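Local coordinates for protein UTP-glucose-1-phosphate uridylyltransferase 2 (Trypanosoma brucei, PDB 3GUE) that probably catalyses the transfer of a uridylyl group from UTP to alpha-D-glucose 1-phosphate, giving UDP-glucose and diphosphate, at residues A[47-52]-A[296-301]; A[67-72]-A[120-125]; A[197-202]-A[315-320]. All coordinates share one frame; numbering follows the deposited sequence. Where two conformers were deposited one is given.

Following the chain from its N terminus, the loop after helix 26-40 supplies residues 47-52, whose partner, residues 296-301, follows 244 residues further on at the closest ends; interaction 1 thus closes a large loop that ends where strand 300-309 of the mixed seven-stranded sheet begins. Nested inside that loop, interaction 2 closes a short one, joining the loop that leads into helix 71-74 to the end of helix 107-122. Interaction 3 opens inside the loop of interaction 1, on helix 194-201, and closes beyond it on helix 310-319, which follows strand 300-309; the two therefore cross. The three contacts stand apart, with centres of interactions 2 and 3 about 29 Å from each other.

Interaction 1 (A[47-52]-A[296-301]); sequences IPEKSI and AKHCFF. With UPG (uridine-5'-diphosphate-glucose), chain C; SO4 (sulfate ion), chain G.
Glu49 reaches across to Lys297 and His298 with a single carboxylate oxygen, OE2, which accepts two hydrogen bonds. The shorter comes from the imidazole: His298 NE2 lies 2.6 Å from Glu49 OE2, the N-H...O angle is 158°, and the oxygen sits at the ring edge, in the imidazole plane. This bond uses the syn lone pair of OE2, a His-carboxylate pair in which the two flat groups are turned 67° apart. Lys297 NZ meets the same oxygen on its anti side, out of the carboxylate plane, in a salt bridge of 2.9 Å from NZ to Glu49 OE2. The extended lysine chain carries NZ on to a sulfate ion as well, probably from the crystallisation liquor, 3.0 Å from NZ to O3. Apolar contact is slight: Ile52 CD1 rests 4.2 Å from His298 CE1.

In the next shell, the glutamate has further partners. Its CG is anti to the backbone N (chi1 -170°) and the chain bends at chi2, which brings the carboxylate toward the facing loop; OE1 forms a salt bridge with Arg279 of strand 275-280. Its backbone N is bonded to Asp288, while Pro48 O accepts from both N and OG of Ser51, closing the 3-10 turn 49-51. The His298 ring stacks on that of His258. Three residues on, Phe301 lies on strand 300-309 of the mixed sheet of this GT-A-like fold, its CE2 3.5 Å from O4' of the bound UDP-glucose.

The contact therefore ties a peripheral loop to the lead-in of a strand that lines the sugar pocket. With Lys297, Arg279 and the NE2-H of His298 gathered round one carboxylate, Glu49 is probably stabilised as the anion.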
# COMPACT_ATOMS: atom_id res chain seq x y z
N ILE A 47 -3.64 -2.72 18.71
CA ILE A 47 -5.03 -2.29 18.88
C ILE A 47 -5.89 -3.54 19.16
O ILE A 47 -6.39 -4.17 18.23
CB ILE A 47 -5.53 -1.54 17.61
CG1 ILE A 47 -4.71 -0.26 17.41
CG2 ILE A 47 -7.06 -1.26 17.67
CD1 ILE A 47 -4.85 0.36 16.02
N PRO A 48 -6.02 -3.91 20.45
CA PRO A 48 -6.73 -5.15 20.80
C PRO A 48 -8.22 -5.03 20.51
O PRO A 48 -8.80 -3.95 20.69
CB PRO A 48 -6.49 -5.29 22.30
CG PRO A 48 -5.38 -4.36 22.61
CD PRO A 48 -5.54 -3.23 21.66
N GLU A 49 -8.82 -6.13 20.04
CA GLU A 49 -10.24 -6.18 19.65
C GLU A 49 -11.12 -5.51 20.68
O GLU A 49 -12.11 -4.86 20.33
CB GLU A 49 -10.71 -7.62 19.40
CG GLU A 49 -12.11 -7.74 18.75
CD GLU A 49 -12.12 -7.25 17.31
OE1 GLU A 49 -11.03 -7.18 16.70
OE2 GLU A 49 -13.21 -6.94 16.79
N LYS A 50 -10.75 -5.65 21.94
CA LYS A 50 -11.58 -5.16 23.03
C LYS A 50 -11.51 -3.63 23.24
O LYS A 50 -12.28 -3.06 24.06
CB LYS A 50 -11.27 -5.95 24.30
CG LYS A 50 -11.92 -7.33 24.28
CD LYS A 50 -11.93 -7.99 25.66
CE LYS A 50 -12.36 -9.46 25.57
NZ LYS A 50 -12.24 -10.19 26.90
N SER A 51 -10.65 -2.98 22.44
CA SER A 51 -10.42 -1.53 22.50
C SER A 51 -11.23 -0.77 21.45
O SER A 51 -11.26 0.47 21.42
CB SER A 51 -8.92 -1.20 22.34
OG SER A 51 -8.47 -1.39 21.00
N ILE A 52 -11.88 -1.53 20.57
CA ILE A 52 -12.58 -0.95 19.45
C ILE A 52 -13.94 -1.59 19.22
O ILE A 52 -14.24 -2.68 19.73
CB ILE A 52 -11.75 -1.05 18.14
CG1 ILE A 52 -11.27 -2.49 17.93
CG2 ILE A 52 -10.60 -0.03 18.18
CD1 ILE A 52 -10.93 -2.83 16.52
N ALA A 296 -17.08 -9.73 7.85
CA ALA A 296 -18.47 -9.36 8.06
C ALA A 296 -18.58 -8.36 9.22
O ALA A 296 -19.39 -7.45 9.17
CB ALA A 296 -19.31 -10.59 8.34
N LYS A 297 -17.74 -8.55 10.25
CA LYS A 297 -17.65 -7.63 11.38
C LYS A 297 -16.89 -6.34 11.03
O LYS A 297 -17.36 -5.22 11.29
CB LYS A 297 -16.98 -8.33 12.57
CG LYS A 297 -17.21 -7.65 13.91
CD LYS A 297 -16.16 -8.05 14.91
CE LYS A 297 -16.56 -7.62 16.31
NZ LYS A 297 -15.72 -8.27 17.36
N HIS A 298 -15.69 -6.51 10.46
CA HIS A 298 -14.85 -5.41 10.05
C HIS A 298 -14.84 -5.38 8.52
O HIS A 298 -13.90 -5.85 7.88
CB HIS A 298 -13.45 -5.59 10.65
CG HIS A 298 -13.46 -5.63 12.15
ND1 HIS A 298 -13.82 -4.54 12.92
CD2 HIS A 298 -13.19 -6.63 13.01
CE1 HIS A 298 -13.72 -4.86 14.19
NE2 HIS A 298 -13.36 -6.13 14.28
N CYS A 299 -15.92 -4.82 7.98
CA CYS A 299 -16.31 -4.87 6.56
C CYS A 299 -15.90 -3.68 5.71
O CYS A 299 -16.13 -3.68 4.49
CB CYS A 299 -17.84 -5.01 6.47
SG CYS A 299 -18.79 -3.78 7.38
N PHE A 300 -15.33 -2.66 6.35
CA PHE A 300 -14.86 -1.49 5.62
C PHE A 300 -13.33 -1.42 5.56
O PHE A 300 -12.65 -1.13 6.55
CB PHE A 300 -15.49 -0.21 6.18
CG PHE A 300 -16.98 -0.19 6.08
CD1 PHE A 300 -17.62 -0.25 4.84
CD2 PHE A 300 -17.76 -0.14 7.23
CE1 PHE A 300 -19.00 -0.25 4.76
CE2 PHE A 300 -19.17 -0.11 7.15
CZ PHE A 300 -19.79 -0.17 5.92
N PHE A 301 -12.79 -1.71 4.38
CA PHE A 301 -11.35 -1.91 4.19
C PHE A 301 -10.76 -0.69 3.48
O PHE A 301 -11.21 -0.32 2.42
CB PHE A 301 -11.11 -3.19 3.35
CG PHE A 301 -9.77 -3.84 3.57
CD1 PHE A 301 -9.52 -4.59 4.73
CD2 PHE A 301 -8.77 -3.75 2.62
CE1 PHE A 301 -8.29 -5.20 4.91
CE2 PHE A 301 -7.54 -4.36 2.81
CZ PHE A 301 -7.29 -5.09 3.94
N1 UPG C . 5.33 2.65 0.96
C2 UPG C . 6.08 3.84 0.98
N3 UPG C . 6.88 4.07 2.08
C4 UPG C . 6.97 3.21 3.14
C5 UPG C . 6.21 2.03 3.15
C6 UPG C . 5.39 1.74 2.06
O2 UPG C . 6.09 4.68 0.06
O4 UPG C . 7.73 3.51 4.07
C1C UPG C . 4.44 2.35 -0.21
C2C UPG C . 4.48 0.97 -0.88
O2C UPG C . 5.57 0.89 -1.81
C3C UPG C . 3.14 1.00 -1.61
C4C UPG C . 2.23 1.70 -0.61
O4C UPG C . 3.09 2.46 0.28
O3C UPG C . 3.26 1.84 -2.76
C5C UPG C . 1.44 0.68 0.27
O5C UPG C . 2.24 -0.07 1.14
PA UPG C . 1.97 -1.65 1.38
O1A UPG C . 1.81 -2.22 0.01
O2A UPG C . 2.95 -2.24 2.30
O3A UPG C . 0.48 -1.62 2.07
PB UPG C . 0.13 -1.53 3.66
O1B UPG C . 0.84 -0.37 4.22
O2B UPG C . 0.25 -2.87 4.31
O3B UPG C . -1.45 -1.28 3.54
C1' UPG C . -1.93 -0.03 2.92
C2' UPG C . -2.78 0.73 3.94
C3' UPG C . -3.91 -0.19 4.37
C4' UPG C . -4.76 -0.55 3.14
C5' UPG C . -3.88 -1.21 2.05
C6' UPG C . -4.62 -1.27 0.74
O2' UPG C . -1.99 1.10 5.09
O3' UPG C . -4.66 0.44 5.40
O4' UPG C . -5.82 -1.42 3.50
O5' UPG C . -2.68 -0.44 1.76
O6' UPG C . -3.96 -2.20 -0.13
S SO4 G . -15.28 -12.35 16.33
O1 SO4 G . -14.83 -13.36 17.30
O2 SO4 G . -16.74 -12.28 16.35
O3 SO4 G . -14.71 -11.05 16.68
O4 SO4 G . -14.77 -12.72 15.01

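Interaction 2 (A[67-72]-A[120-125]); sequences KGENTA and QVRNCN
Arg122 NH1 donates to Glu69 OE1 across 3.3 Å in the shorter of two parallel bonds of a surface salt bridge. It is a two-pronged, end-on carboxylate-guanidinium pair: the second prong runs from Arg122 NH2 to Glu69 OE2 at 3.5 Å. Both bonds are weak by length, yet nearly straight, with an N-H...O angle of 175° at NH1. The pair joins the loop leading into helix 71-74 to the C-terminal end of helix 107-122, away from the substrate site.

The side chains come from opposite directions. Arg122 is extended from CG to NE, and the turn about CD-NE (chi4 -81°) presents the NH1-NH2 edge of the guanidinium to the glutamate. On the helix side, the chain leaves the last turn in a Schellman motif, Asn123 taking positive phi directly after the arginine. Helix 229-237 lies alongside: Val229 touches both partners, and Arg230 and Asp233 touch Glu69. The Glu69 chain is extended beyond CG, and its CD lies in the plane of the guanidinium, at the edge, while the two planes are 37° apart.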
# COMPACT_ATOMS: atom_id res chain seq x y z
N LYS A 67 -24.13 15.42 -10.26
CA LYS A 67 -23.73 15.75 -11.63
C LYS A 67 -22.98 17.09 -11.65
O LYS A 67 -23.16 17.93 -10.76
CB LYS A 67 -24.93 15.81 -12.57
CG LYS A 67 -25.61 14.44 -12.84
CD LYS A 67 -26.74 14.55 -13.86
CE LYS A 67 -28.05 15.02 -13.22
NZ LYS A 67 -29.20 15.00 -14.19
N GLY A 68 -22.15 17.30 -12.68
CA GLY A 68 -21.41 18.55 -12.84
C GLY A 68 -20.09 18.43 -12.11
O GLY A 68 -19.96 17.62 -11.18
N GLU A 69 -19.08 19.18 -12.57
CA GLU A 69 -17.79 19.24 -11.87
C GLU A 69 -17.35 20.69 -11.69
O GLU A 69 -17.64 21.54 -12.51
CB GLU A 69 -16.70 18.49 -12.62
CG GLU A 69 -16.93 16.99 -12.67
CD GLU A 69 -16.06 16.32 -13.70
OE1 GLU A 69 -15.59 17.03 -14.60
OE2 GLU A 69 -15.87 15.09 -13.62
N ASN A 70 -16.64 20.93 -10.60
CA ASN A 70 -16.04 22.20 -10.34
C ASN A 70 -14.60 22.10 -10.81
O ASN A 70 -13.74 21.71 -10.01
CB ASN A 70 -16.09 22.51 -8.84
CG ASN A 70 -15.75 23.98 -8.52
OD1 ASN A 70 -15.29 24.72 -9.39
ND2 ASN A 70 -15.96 24.38 -7.26
N THR A 71 -14.36 22.44 -12.09
CA THR A 71 -12.99 22.38 -12.69
C THR A 71 -11.99 23.26 -11.93
O THR A 71 -10.81 22.94 -11.88
CB THR A 71 -12.99 22.71 -14.20
OG1 THR A 71 -14.06 21.99 -14.83
CG2 THR A 71 -11.68 22.28 -14.87
N ALA A 72 -12.46 24.35 -11.32
CA ALA A 72 -11.64 25.17 -10.43
C ALA A 72 -10.92 24.38 -9.32
O ALA A 72 -9.77 24.69 -8.99
CB ALA A 72 -12.46 26.32 -9.85
N GLN A 120 -4.01 14.50 -21.07
CA GLN A 120 -4.50 14.68 -22.45
C GLN A 120 -6.00 14.99 -22.47
O GLN A 120 -6.42 16.09 -22.85
CB GLN A 120 -4.21 13.44 -23.33
CG GLN A 120 -2.73 13.17 -23.66
CD GLN A 120 -2.17 14.03 -24.82
OE1 GLN A 120 -2.93 14.63 -25.59
NE2 GLN A 120 -0.84 14.07 -24.94
N VAL A 121 -6.80 14.01 -22.04
CA VAL A 121 -8.27 14.07 -22.09
C VAL A 121 -8.86 15.35 -21.49
O VAL A 121 -9.77 15.95 -22.05
CB VAL A 121 -8.89 12.83 -21.40
CG1 VAL A 121 -10.37 13.07 -21.03
CG2 VAL A 121 -8.76 11.61 -22.30
N ARG A 122 -8.33 15.74 -20.33
CA ARG A 122 -8.83 16.90 -19.61
C ARG A 122 -8.13 18.21 -19.98
O ARG A 122 -8.50 19.26 -19.48
CB ARG A 122 -8.77 16.65 -18.11
CG ARG A 122 -9.92 15.81 -17.60
CD ARG A 122 -9.78 15.54 -16.12
NE ARG A 122 -10.77 14.60 -15.61
CZ ARG A 122 -12.03 14.90 -15.28
NH1 ARG A 122 -12.50 16.14 -15.41
NH2 ARG A 122 -12.83 13.95 -14.81
N ASN A 123 -7.14 18.13 -20.87
CA ASN A 123 -6.26 19.25 -21.21
C ASN A 123 -5.85 20.02 -19.96
O ASN A 123 -6.10 21.22 -19.84
CB ASN A 123 -6.90 20.16 -22.27
CG ASN A 123 -5.91 21.14 -22.90
OD1 ASN A 123 -4.72 21.12 -22.59
ND2 ASN A 123 -6.41 22.01 -23.78
N CYS A 124 -5.24 19.31 -19.01
CA CYS A 124 -4.88 19.90 -17.72
C CYS A 124 -3.62 19.22 -17.21
O CYS A 124 -3.64 18.02 -16.94
CB CYS A 124 -6.04 19.79 -16.72
SG CYS A 124 -5.65 20.22 -14.99
N ASN A 125 -2.54 19.98 -17.10
CA ASN A 125 -1.21 19.47 -16.71
C ASN A 125 -1.09 19.22 -15.18
O ASN A 125 -0.27 19.85 -14.50
CB ASN A 125 -0.10 20.42 -17.24
CG ASN A 125 1.33 19.84 -17.13
OD1 ASN A 125 1.53 18.62 -17.07
ND2 ASN A 125 2.32 20.72 -17.11

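Interaction 3 (A[197-202]-A[315-320]); sequences VLYSSG and KMMDEQ
The last turns of two helices, 194-201 and 310-319, face each other here, and the backbones come nearest at Tyr199 and Met317, whose CA atoms are 7.2 Å apart. Tyr199 carries the contact. With chi1 at -172° the ring points away from the backbone N and off its own helix, toward the facing one. Met317 then lies over one ring face: CB sits above the centre, 3.5 Å from the centroid and 13° off the normal, a CH-pi contact. The methionine chain bends at chi2 and chi3 and curls back along the tyrosine toward its root, where Met317 CE is 3.7 Å from Tyr199 CB. The sulfur takes an oblique Met-aromatic position, Met317 SD being 5.3 Å from the ring centroid.

Beyond the ring, the phenol hydroxyl donates a short hydrogen bond, 2.6 Å from Tyr199 OH to Asp318 OD1. The oxygen is met nearly along its C-O axis and lies at the ring edge, with ring and carboxylate planes 73° apart. Packing on a face and a polar tie at the far end together limit how the tyrosine can turn. On its own helix, Val197 O takes bonds from both N and OG of Ser201. Gly202, with positive phi, is the first residue to leave the helix and stands at the N-cap of helix 203-209.

Leu324, in the loop after helix 310-319, also touches Met317. On the other helix, Val197, Leu198 and Ser201 touch Leu160 of strand 159-161, an outermost strand of the mixed sheet, so the contact ties the helix beside that edge to the helix following strand 300-309.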
# COMPACT_ATOMS: atom_id res chain seq x y z
N VAL A 197 7.47 14.51 5.45
CA VAL A 197 8.29 14.68 4.24
C VAL A 197 7.81 15.86 3.40
O VAL A 197 8.64 16.71 2.99
CB VAL A 197 8.35 13.40 3.42
CG1 VAL A 197 8.98 13.66 2.05
CG2 VAL A 197 9.11 12.30 4.21
N LEU A 198 6.51 15.92 3.14
CA LEU A 198 5.89 17.06 2.44
C LEU A 198 6.20 18.40 3.14
O LEU A 198 6.52 19.40 2.49
CB LEU A 198 4.37 16.87 2.28
CG LEU A 198 3.87 16.03 1.09
CD1 LEU A 198 2.31 15.90 1.14
CD2 LEU A 198 4.36 16.59 -0.24
N TYR A 199 6.08 18.40 4.47
CA TYR A 199 6.27 19.60 5.30
C TYR A 199 7.73 20.01 5.35
O TYR A 199 8.07 21.14 5.02
CB TYR A 199 5.78 19.35 6.74
CG TYR A 199 5.76 20.59 7.64
CD1 TYR A 199 4.99 21.72 7.30
CD2 TYR A 199 6.50 20.64 8.83
CE1 TYR A 199 4.96 22.83 8.11
CE2 TYR A 199 6.47 21.76 9.64
CZ TYR A 199 5.71 22.84 9.28
OH TYR A 199 5.68 23.95 10.07
N SER A 200 8.59 19.07 5.75
CA SER A 200 10.00 19.39 5.95
C SER A 200 10.80 19.56 4.66
O SER A 200 11.86 20.23 4.68
CB SER A 200 10.65 18.39 6.91
OG SER A 200 10.33 18.74 8.25
N SER A 201 10.33 19.01 3.55
CA SER A 201 11.06 19.18 2.26
C SER A 201 10.86 20.56 1.62
O SER A 201 11.66 20.97 0.77
CB SER A 201 10.62 18.15 1.24
OG SER A 201 9.22 18.27 1.02
N GLY A 202 9.76 21.22 1.97
CA GLY A 202 9.41 22.50 1.35
C GLY A 202 8.52 22.28 0.13
O GLY A 202 8.14 23.23 -0.53
N LYS A 315 -1.68 23.92 8.24
CA LYS A 315 -2.15 24.45 9.53
C LYS A 315 -1.94 23.48 10.69
O LYS A 315 -1.58 23.90 11.79
CB LYS A 315 -3.63 24.86 9.42
CG LYS A 315 -3.86 26.03 8.48
CD LYS A 315 -5.34 26.23 8.13
CE LYS A 315 -6.05 27.10 9.15
NZ LYS A 315 -7.41 27.54 8.68
N MET A 316 -2.15 22.19 10.45
CA MET A 316 -1.89 21.18 11.48
C MET A 316 -0.40 21.08 11.80
O MET A 316 -0.01 21.15 12.97
CB MET A 316 -2.47 19.82 11.08
CG MET A 316 -2.67 18.83 12.24
SD MET A 316 -3.59 17.37 11.71
CE MET A 316 -4.61 18.09 10.41
N MET A 317 0.42 20.95 10.76
CA MET A 317 1.87 20.77 10.92
C MET A 317 2.49 21.95 11.68
O MET A 317 3.29 21.74 12.59
CB MET A 317 2.58 20.55 9.57
CG MET A 317 2.17 19.29 8.80
SD MET A 317 2.42 17.71 9.61
CE MET A 317 4.20 17.54 9.49
N ASP A 318 2.10 23.18 11.31
CA ASP A 318 2.53 24.39 12.01
C ASP A 318 2.12 24.33 13.47
O ASP A 318 2.95 24.54 14.36
CB ASP A 318 1.92 25.65 11.37
CG ASP A 318 2.68 26.14 10.14
OD1 ASP A 318 3.88 25.78 9.99
OD2 ASP A 318 2.09 26.91 9.35
N GLU A 319 0.85 24.05 13.70
CA GLU A 319 0.25 23.97 15.03
C GLU A 319 1.02 22.98 15.92
O GLU A 319 1.40 23.30 17.04
CB GLU A 319 -1.21 23.56 14.88
CG GLU A 319 -2.08 23.60 16.12
CD GLU A 319 -3.49 23.11 15.81
OE1 GLU A 319 -4.26 23.88 15.19
OE2 GLU A 319 -3.81 21.96 16.16
N GLN A 320 1.28 21.79 15.38
CA GLN A 320 1.90 20.71 16.14
C GLN A 320 3.44 20.68 16.03
O GLN A 320 4.08 19.72 16.46
CB GLN A 320 1.26 19.39 15.74
CG GLN A 320 -0.25 19.46 15.75
CD GLN A 320 -0.89 18.22 16.31
OE1 GLN A 320 -1.70 17.56 15.64
NE2 GLN A 320 -0.53 17.87 17.55